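Local atomic coordinates of SPCC1919.03c protein (Schizosaccharomyces pombe, PDB entry 2QRD), a protein that probably serves as the beta subunit of AMP-activated protein kinase, joining the heterotrimer together and directing where the kinase goes and which substrates it acts on. Residues 54-59 and 77-82; 67-72 and 90-95. All coordinates share one frame; numbering follows the deposited sequence.

Contact 1: residues 54-59 and 77-82; sequences PNPNHV and SATTRY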
ATOM      1  N   PRO B  54      -7.806 -12.275   8.609  1.00 50.78           N
ATOM      2  CA  PRO B  54      -8.004 -12.873   9.931  1.00 50.85           C
ATOM      3  C   PRO B  54      -6.748 -12.671  10.792  1.00 51.72           C
ATOM      4  O   PRO B  54      -5.668 -12.344  10.268  1.00 50.67           O
ATOM      5  CB  PRO B  54      -8.240 -14.354   9.629  1.00 50.63           C
ATOM      6  CG  PRO B  54      -7.661 -14.590   8.280  1.00 49.80           C
ATOM      7  CD  PRO B  54      -7.698 -13.294   7.537  1.00 50.46           C
ATOM      8  N   ASN B  55      -6.912 -12.821  12.105  1.00 52.88           N
ATOM      9  CA  ASN B  55      -5.783 -12.810  13.019  1.00 54.25           C
ATOM     10  C   ASN B  55      -4.829 -13.946  12.703  1.00 54.79           C
ATOM     11  O   ASN B  55      -5.258 -15.067  12.421  1.00 55.51           O
ATOM     12  CB  ASN B  55      -6.256 -12.868  14.477  1.00 54.69           C
ATOM     13  CG  ASN B  55      -7.008 -11.614  14.882  1.00 55.10           C
ATOM     14  OD1 ASN B  55      -6.903 -10.573  14.232  1.00 58.53           O
ATOM     15  ND2 ASN B  55      -7.783 -11.710  15.939  1.00 56.23           N
ATOM     16  N   PRO B  56      -3.528 -13.658  12.721  1.00 55.34           N
ATOM     17  CA  PRO B  56      -2.606 -14.704  12.303  1.00 55.86           C
ATOM     18  C   PRO B  56      -2.268 -15.655  13.440  1.00 56.38           C
ATOM     19  O   PRO B  56      -2.485 -15.347  14.606  1.00 56.72           O
ATOM     20  CB  PRO B  56      -1.365 -13.914  11.896  1.00 55.70           C
ATOM     21  CG  PRO B  56      -1.373 -12.733  12.814  1.00 55.98           C
ATOM     22  CD  PRO B  56      -2.831 -12.419  13.116  1.00 54.95           C
ATOM     23  N   ASN B  57      -1.763 -16.821  13.084  1.00 57.24           N
ATOM     24  CA  ASN B  57      -1.145 -17.716  14.041  1.00 57.85           C
ATOM     25  C   ASN B  57       0.139 -17.027  14.534  1.00 57.90           C
ATOM     26  O   ASN B  57       1.051 -16.735  13.741  1.00 57.48           O
ATOM     27  CB  ASN B  57      -0.845 -19.046  13.340  1.00 58.10           C
ATOM     28  CG  ASN B  57      -0.347 -20.121  14.271  1.00 58.51           C
ATOM     29  OD1 ASN B  57       0.002 -19.879  15.429  1.00 59.71           O
ATOM     30  ND2 ASN B  57      -0.295 -21.338  13.754  1.00 60.78           N
ATOM     31  N   HIS B  58       0.169 -16.739  15.834  1.00 57.97           N
ATOM     32  CA  HIS B  58       1.308 -16.105  16.480  1.00 58.54           C
ATOM     33  C   HIS B  58       2.623 -16.842  16.231  1.00 58.24           C
ATOM     34  O   HIS B  58       3.686 -16.212  16.233  1.00 58.77           O
ATOM     35  CB  HIS B  58       1.070 -15.926  17.984  1.00 59.06           C
ATOM     36  CG  HIS B  58      -0.265 -15.319  18.324  1.00 62.40           C
ATOM     37  ND1 HIS B  58      -0.809 -14.252  17.627  1.00 62.78           N
ATOM     38  CD2 HIS B  58      -1.164 -15.631  19.294  1.00 63.47           C
ATOM     39  CE1 HIS B  58      -1.986 -13.944  18.144  1.00 62.55           C
ATOM     40  NE2 HIS B  58      -2.224 -14.763  19.156  1.00 64.64           N
ATOM     41  N   VAL B  59       2.578 -18.153  15.985  1.00 57.49           N
ATOM     42  CA  VAL B  59       3.821 -18.852  15.637  1.00 57.01           C
ATOM     43  C   VAL B  59       4.329 -18.563  14.210  1.00 56.64           C
ATOM     44  O   VAL B  59       5.472 -18.889  13.910  1.00 57.08           O
ATOM     45  CB  VAL B  59       3.813 -20.401  15.938  1.00 57.31           C
ATOM     46  CG1 VAL B  59       3.536 -20.698  17.424  1.00 56.08           C
ATOM     47  CG2 VAL B  59       2.853 -21.142  15.017  1.00 57.89           C
ATOM     48  N   SER B  77       6.128 -11.583   1.441  1.00 52.77           N
ATOM     49  CA  SER B  77       5.377 -11.035   2.566  1.00 53.07           C
ATOM     50  C   SER B  77       5.795 -11.599   3.896  1.00 53.11           C
ATOM     51  O   SER B  77       6.372 -12.675   3.978  1.00 53.09           O
ATOM     52  CB  SER B  77       3.867 -11.216   2.402  1.00 54.18           C
ATOM     53  OG  SER B  77       3.494 -12.568   2.163  1.00 56.86           O
ATOM     54  N   ALA B  78       5.510 -10.846   4.947  1.00 53.18           N
ATOM     55  CA  ALA B  78       5.638 -11.377   6.288  1.00 53.24           C
ATOM     56  C   ALA B  78       4.631 -10.654   7.180  1.00 52.70           C
ATOM     57  O   ALA B  78       4.203  -9.563   6.851  1.00 52.33           O
ATOM     58  CB  ALA B  78       7.079 -11.256   6.799  1.00 52.44           C
ATOM     59  N   THR B  79       4.219 -11.305   8.264  1.00 53.34           N
ATOM     60  CA  THR B  79       3.242 -10.748   9.198  1.00 53.58           C
ATOM     61  C   THR B  79       3.977 -10.378  10.434  1.00 53.26           C
ATOM     62  O   THR B  79       4.810 -11.123  10.907  1.00 54.84           O
ATOM     63  CB  THR B  79       2.097 -11.747   9.536  1.00 53.53           C
ATOM     64  OG1 THR B  79       1.327 -11.988   8.354  1.00 54.68           O
ATOM     65  CG2 THR B  79       1.140 -11.177  10.595  1.00 52.26           C
ATOM     66  N   THR B  80       3.699  -9.207  10.957  1.00 53.24           N
ATOM     67  CA  THR B  80       4.325  -8.800  12.205  1.00 52.43           C
ATOM     68  C   THR B  80       3.297  -8.077  13.077  1.00 51.97           C
ATOM     69  O   THR B  80       2.281  -7.602  12.563  1.00 52.56           O
ATOM     70  CB  THR B  80       5.632  -7.971  11.949  1.00 52.45           C
ATOM     71  OG1 THR B  80       6.402  -7.970  13.138  1.00 53.62           O
ATOM     72  CG2 THR B  80       5.369  -6.502  11.539  1.00 51.40           C
ATOM     73  N   ARG B  81       3.553  -8.037  14.377  1.00 51.11           N
ATOM     74  CA  ARG B  81       2.730  -7.317  15.348  1.00 51.42           C
ATOM     75  C   ARG B  81       3.200  -5.865  15.422  1.00 50.45           C
ATOM     76  O   ARG B  81       4.397  -5.600  15.550  1.00 50.23           O
ATOM     77  CB  ARG B  81       2.862  -7.963  16.750  1.00 50.81           C
ATOM     78  CG  ARG B  81       1.667  -7.746  17.700  1.00 52.83           C
ATOM     79  CD  ARG B  81       1.804  -8.436  19.084  1.00 53.04           C
ATOM     80  NE  ARG B  81       2.455  -9.757  19.053  1.00 59.92           N
ATOM     81  CZ  ARG B  81       1.847 -10.946  19.210  1.00 60.83           C
ATOM     82  NH1 ARG B  81       0.542 -11.029  19.412  1.00 62.11           N
ATOM     83  NH2 ARG B  81       2.554 -12.073  19.186  1.00 61.82           N
ATOM     84  N   TYR B  82       2.256  -4.936  15.313  1.00 49.91           N
ATOM     85  CA  TYR B  82       2.503  -3.528  15.555  1.00 48.72           C
ATOM     86  C   TYR B  82       1.626  -3.132  16.739  1.00 49.57           C
ATOM     87  O   TYR B  82       0.431  -2.922  16.577  1.00 50.32           O
ATOM     88  CB  TYR B  82       2.253  -2.652  14.291  1.00 47.67           C
ATOM     89  CG  TYR B  82       2.584  -1.196  14.540  1.00 46.84           C
ATOM     90  CD1 TYR B  82       3.913  -0.758  14.573  1.00 44.40           C
ATOM     91  CD2 TYR B  82       1.569  -0.270  14.855  1.00 45.45           C
ATOM     92  CE1 TYR B  82       4.221   0.573  14.844  1.00 46.87           C
ATOM     93  CE2 TYR B  82       1.867   1.055  15.181  1.00 44.34           C
ATOM     94  CZ  TYR B  82       3.185   1.473  15.169  1.00 46.69           C
ATOM     95  OH  TYR B  82       3.477   2.782  15.464  1.00 45.30           O
TER
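P56 and T79 make the apolar half of this contact. The CG of P56 lies 3.7 Å from the T79 methyl CG2, and the P56 CB sits only slightly farther from that same methyl, so one edge of the pyrrolidine ring leans on a single carbon. In T79 chi1 of -66° sets OG1 beside the backbone N and leaves the methyl CG2 anti to that N, facing the proline; the hydroxyl OG1 is hydrogen-bonded to T88 OG1 on the neighbouring strand. Both residues are buried, and P56 also rests on Y86 of strand 85-93.

The polar half lies at the surface. R81 bends at chi3 (-37°) and brings NH1 over one face of the H58 imidazole, 3.9 Å from H58 ND1. Ring and guanidinium planes stand 44° apart, and no hydrogen bond joins them.

Within the loop, V59 N donates to N57 OD1 at 3.2 Å, approaching from above the side-chain carbonyl plane; this Asx turn shapes the backbone around H58.

No backbone bond links the two segments. The arrangement is that of an irregular connection, from helix 46-49 to strand 65-67, packed through side chains on the middle of this chain's three antiparallel strands in the beta-subunit interaction domain.

Contact 2: residues 67-72 and 90-95; sequences ANTQLG and AMFKNF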
ATOM      1  N   ALA B  67       4.705 -15.637  -3.533  1.00 49.72           N
ATOM      2  CA  ALA B  67       3.673 -15.931  -4.558  1.00 50.89           C
ATOM      3  C   ALA B  67       4.307 -15.838  -5.943  1.00 52.51           C
ATOM      4  O   ALA B  67       5.239 -15.017  -6.141  1.00 52.73           O
ATOM      5  CB  ALA B  67       2.517 -14.945  -4.453  1.00 50.15           C
ATOM      6  N   ASN B  68       3.848 -16.672  -6.894  1.00 53.20           N
ATOM      7  CA  ASN B  68       4.245 -16.472  -8.283  1.00 54.09           C
ATOM      8  C   ASN B  68       3.539 -15.235  -8.808  1.00 53.75           C
ATOM      9  O   ASN B  68       2.355 -15.044  -8.541  1.00 55.03           O
ATOM     10  CB  ASN B  68       3.819 -17.616  -9.203  1.00 54.61           C
ATOM     11  CG  ASN B  68       4.437 -18.959  -8.860  1.00 56.53           C
ATOM     12  OD1 ASN B  68       5.321 -19.092  -8.011  1.00 58.20           O
ATOM     13  ND2 ASN B  68       3.940 -19.990  -9.542  1.00 57.71           N
ATOM     14  N   THR B  69       4.226 -14.420  -9.591  1.00 53.46           N
ATOM     15  CA  THR B  69       3.533 -13.407 -10.374  1.00 53.46           C
ATOM     16  C   THR B  69       3.779 -13.746 -11.821  1.00 53.16           C
ATOM     17  O   THR B  69       4.693 -14.486 -12.140  1.00 54.06           O
ATOM     18  CB  THR B  69       4.053 -11.969 -10.156  1.00 53.75           C
ATOM     19  OG1 THR B  69       5.180 -11.766 -11.013  1.00 56.32           O
ATOM     20  CG2 THR B  69       4.445 -11.692  -8.699  1.00 53.15           C
ATOM     21  N   GLN B  70       2.962 -13.192 -12.696  1.00 53.20           N
ATOM     22  CA  GLN B  70       3.135 -13.343 -14.128  1.00 52.72           C
ATOM     23  C   GLN B  70       3.743 -12.050 -14.702  1.00 52.02           C
ATOM     24  O   GLN B  70       3.637 -11.776 -15.904  1.00 51.85           O
ATOM     25  CB  GLN B  70       1.780 -13.692 -14.788  1.00 52.97           C
ATOM     26  CG  GLN B  70       1.270 -15.147 -14.575  1.00 54.40           C
ATOM     27  CD  GLN B  70       1.291 -15.626 -13.120  1.00 58.96           C
ATOM     28  OE1 GLN B  70       2.102 -16.494 -12.756  1.00 62.32           O
ATOM     29  NE2 GLN B  70       0.422 -15.053 -12.275  1.00 59.40           N
ATOM     30  N   LEU B  71       4.411 -11.286 -13.836  1.00 51.62           N
ATOM     31  CA  LEU B  71       4.811  -9.919 -14.158  1.00 51.42           C
ATOM     32  C   LEU B  71       6.320  -9.643 -14.177  1.00 51.29           C
ATOM     33  O   LEU B  71       6.753  -8.521 -14.481  1.00 51.79           O
ATOM     34  CB  LEU B  71       4.077  -8.921 -13.264  1.00 50.82           C
ATOM     35  CG  LEU B  71       2.570  -8.718 -13.535  1.00 50.70           C
ATOM     36  CD1 LEU B  71       2.008  -7.784 -12.494  1.00 50.45           C
ATOM     37  CD2 LEU B  71       2.219  -8.176 -14.934  1.00 51.53           C
ATOM     38  N   GLY B  72       7.114 -10.668 -13.897  1.00 50.51           N
ATOM     39  CA  GLY B  72       8.556 -10.547 -13.943  1.00 49.00           C
ATOM     40  C   GLY B  72       9.094  -9.926 -12.678  1.00 48.39           C
ATOM     41  O   GLY B  72      10.173  -9.355 -12.687  1.00 48.58           O
ATOM     42  N   ALA B  90       2.858  -7.124   1.965  1.00 52.89           N
ATOM     43  CA  ALA B  90       3.112  -7.780   0.676  1.00 52.74           C
ATOM     44  C   ALA B  90       3.914  -6.827  -0.211  1.00 52.27           C
ATOM     45  O   ALA B  90       3.471  -5.724  -0.554  1.00 52.04           O
ATOM     46  CB  ALA B  90       1.799  -8.182   0.005  1.00 51.66           C
ATOM     47  N   MET B  91       5.121  -7.249  -0.525  1.00 51.68           N
ATOM     48  CA  MET B  91       6.033  -6.430  -1.232  1.00 51.85           C
ATOM     49  C   MET B  91       6.308  -6.947  -2.657  1.00 51.54           C
ATOM     50  O   MET B  91       6.521  -8.139  -2.869  1.00 50.93           O
ATOM     51  CB  MET B  91       7.304  -6.348  -0.429  1.00 52.89           C
ATOM     52  CG  MET B  91       8.539  -6.123  -1.247  1.00 55.25           C
ATOM     53  SD  MET B  91       9.021  -4.433  -1.188  1.00 66.00           S
ATOM     54  CE  MET B  91      10.769  -4.700  -0.848  1.00 57.41           C
ATOM     55  N   PHE B  92       6.287  -6.025  -3.623  1.00 50.98           N
ATOM     56  CA  PHE B  92       6.567  -6.338  -5.010  1.00 50.19           C
ATOM     57  C   PHE B  92       7.865  -5.666  -5.390  1.00 49.86           C
ATOM     58  O   PHE B  92       8.074  -4.492  -5.125  1.00 49.10           O
ATOM     59  CB  PHE B  92       5.394  -5.910  -5.890  1.00 50.99           C
ATOM     60  CG  PHE B  92       4.146  -6.709  -5.644  1.00 50.06           C
ATOM     61  CD1 PHE B  92       3.173  -6.241  -4.797  1.00 51.42           C
ATOM     62  CD2 PHE B  92       3.969  -7.957  -6.237  1.00 51.89           C
ATOM     63  CE1 PHE B  92       2.007  -6.999  -4.549  1.00 53.49           C
ATOM     64  CE2 PHE B  92       2.815  -8.709  -5.997  1.00 53.26           C
ATOM     65  CZ  PHE B  92       1.834  -8.216  -5.131  1.00 51.02           C
ATOM     66  N   LYS B  93       8.761  -6.445  -5.974  1.00 50.52           N
ATOM     67  CA  LYS B  93      10.160  -6.069  -6.041  1.00 51.64           C
ATOM     68  C   LYS B  93      10.789  -6.713  -7.267  1.00 51.28           C
ATOM     69  O   LYS B  93      10.460  -7.843  -7.596  1.00 52.01           O
ATOM     70  CB  LYS B  93      10.857  -6.519  -4.729  1.00 51.46           C
ATOM     71  CG  LYS B  93      12.298  -6.050  -4.570  1.00 52.96           C
ATOM     72  CD  LYS B  93      12.840  -6.465  -3.210  1.00 53.58           C
ATOM     73  CE  LYS B  93      14.039  -5.613  -2.770  1.00 56.04           C
ATOM     74  NZ  LYS B  93      15.093  -5.480  -3.831  1.00 54.81           N
ATOM     75  N   ASN B  94      11.676  -5.996  -7.961  1.00 51.73           N
ATOM     76  CA  ASN B  94      12.373  -6.550  -9.121  1.00 51.25           C
ATOM     77  C   ASN B  94      13.384  -7.623  -8.704  1.00 51.44           C
ATOM     78  O   ASN B  94      13.821  -7.661  -7.569  1.00 50.95           O
ATOM     79  CB  ASN B  94      13.140  -5.441  -9.841  1.00 51.15           C
ATOM     80  CG  ASN B  94      12.264  -4.547 -10.690  1.00 50.54           C
ATOM     81  OD1 ASN B  94      11.539  -4.999 -11.568  1.00 47.46           O
ATOM     82  ND2 ASN B  94      12.372  -3.252 -10.459  1.00 53.02           N
ATOM     83  N   PHE B  95      13.791  -8.468  -9.642  1.00 52.53           N
ATOM     84  CA  PHE B  95      14.970  -9.326  -9.460  1.00 53.56           C
ATOM     85  C   PHE B  95      16.301  -8.563  -9.602  1.00 54.23           C
ATOM     86  O   PHE B  95      17.194  -8.701  -8.768  1.00 54.07           O
ATOM     87  CB  PHE B  95      14.981 -10.492 -10.477  1.00 53.42           C
ATOM     88  CG  PHE B  95      13.808 -11.431 -10.370  1.00 54.21           C
ATOM     89  CD1 PHE B  95      12.617 -11.167 -11.047  1.00 54.54           C
ATOM     90  CD2 PHE B  95      13.897 -12.594  -9.615  1.00 54.74           C
ATOM     91  CE1 PHE B  95      11.537 -12.032 -10.975  1.00 52.29           C
ATOM     92  CE2 PHE B  95      12.818 -13.469  -9.541  1.00 54.86           C
ATOM     93  CZ  PHE B  95      11.632 -13.176 -10.215  1.00 53.51           C
TER
HETATM   94  O   HOH W   1      12.475  -8.074 -12.066  1.00 51.69           O
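F95 reaches across to G72 just beyond the antiparallel sheet of the AMPK beta-subunit interaction domain, where the connection between strands 65-67 and 74-82 comes up to the end of strand 85-93. From the F95 CB the ring leaves with CG anti to the carbonyl carbon (chi1 -61°), and this swings one edge over to the glycine. Along that edge CD1 lies 3.5 Å from G72 O. One atom farther out, CE1 meets the carbonyl group as a whole, being 3.6 Å from G72 C and about as close to its oxygen. The carbonyl therefore sits near the ring plane, beside C-H groups and away from the pi faces. L74 of strand 74-82 also touches the F95 side chain.

Deeper in, F92 is approached at its edge too, here by an apolar group: T69 CG2 stands 4.3 Å from F92 CE2, a loose contact near the ring plane. Both side chains touch A75 of strand 74-82, and F92 also packs on an apolar side chain of another protein chain, with which residues 90-92 continue the sheet in parallel pairing.

The turn itself is held by T69. Its OG1 accepts from L71 N at 3.0 Å, with an N-H...O angle of 161°, making an ST turn, and it is also hydrogen-bonded to V73 O. G72 follows with a positive phi of 82°, a conformation glycine adopts readily.

No direct hydrogen bond spans the segments, but one water does. It donates to G72 O at 2.7 Å and to N94 OD1 at 3.3 Å, and accepts from F95 N at 2.8 Å, so the carbonyl oxygen beside the phenyl edge also accepts a hydrogen bond from the water.

How the contacts relate
Contacts 1 and 2 lie on one antiparallel sheet with their centres about 21 Å apart, and their segments alternate along the chain. Strand 74-82 is a partner in contact 1, its neighbour 85-93 in contact 2; the two sets touch where S77 CB packs 3.9 Å from A90 CA. Each pairs a loop with a strand or its end, and each has a more buried apolar pair and an exposed polar or mixed one. At the surface their chemistry diverges: contact 1 sets one guanidinium nitrogen over an imidazole face, without a hydrogen bond, whereas contact 2 puts a backbone carbonyl at a phenyl edge and adds a bridging water. The F92 side chain of contact 2 is about 8 Å from the bound ADP, that of T79 in contact 1 about 13 Å.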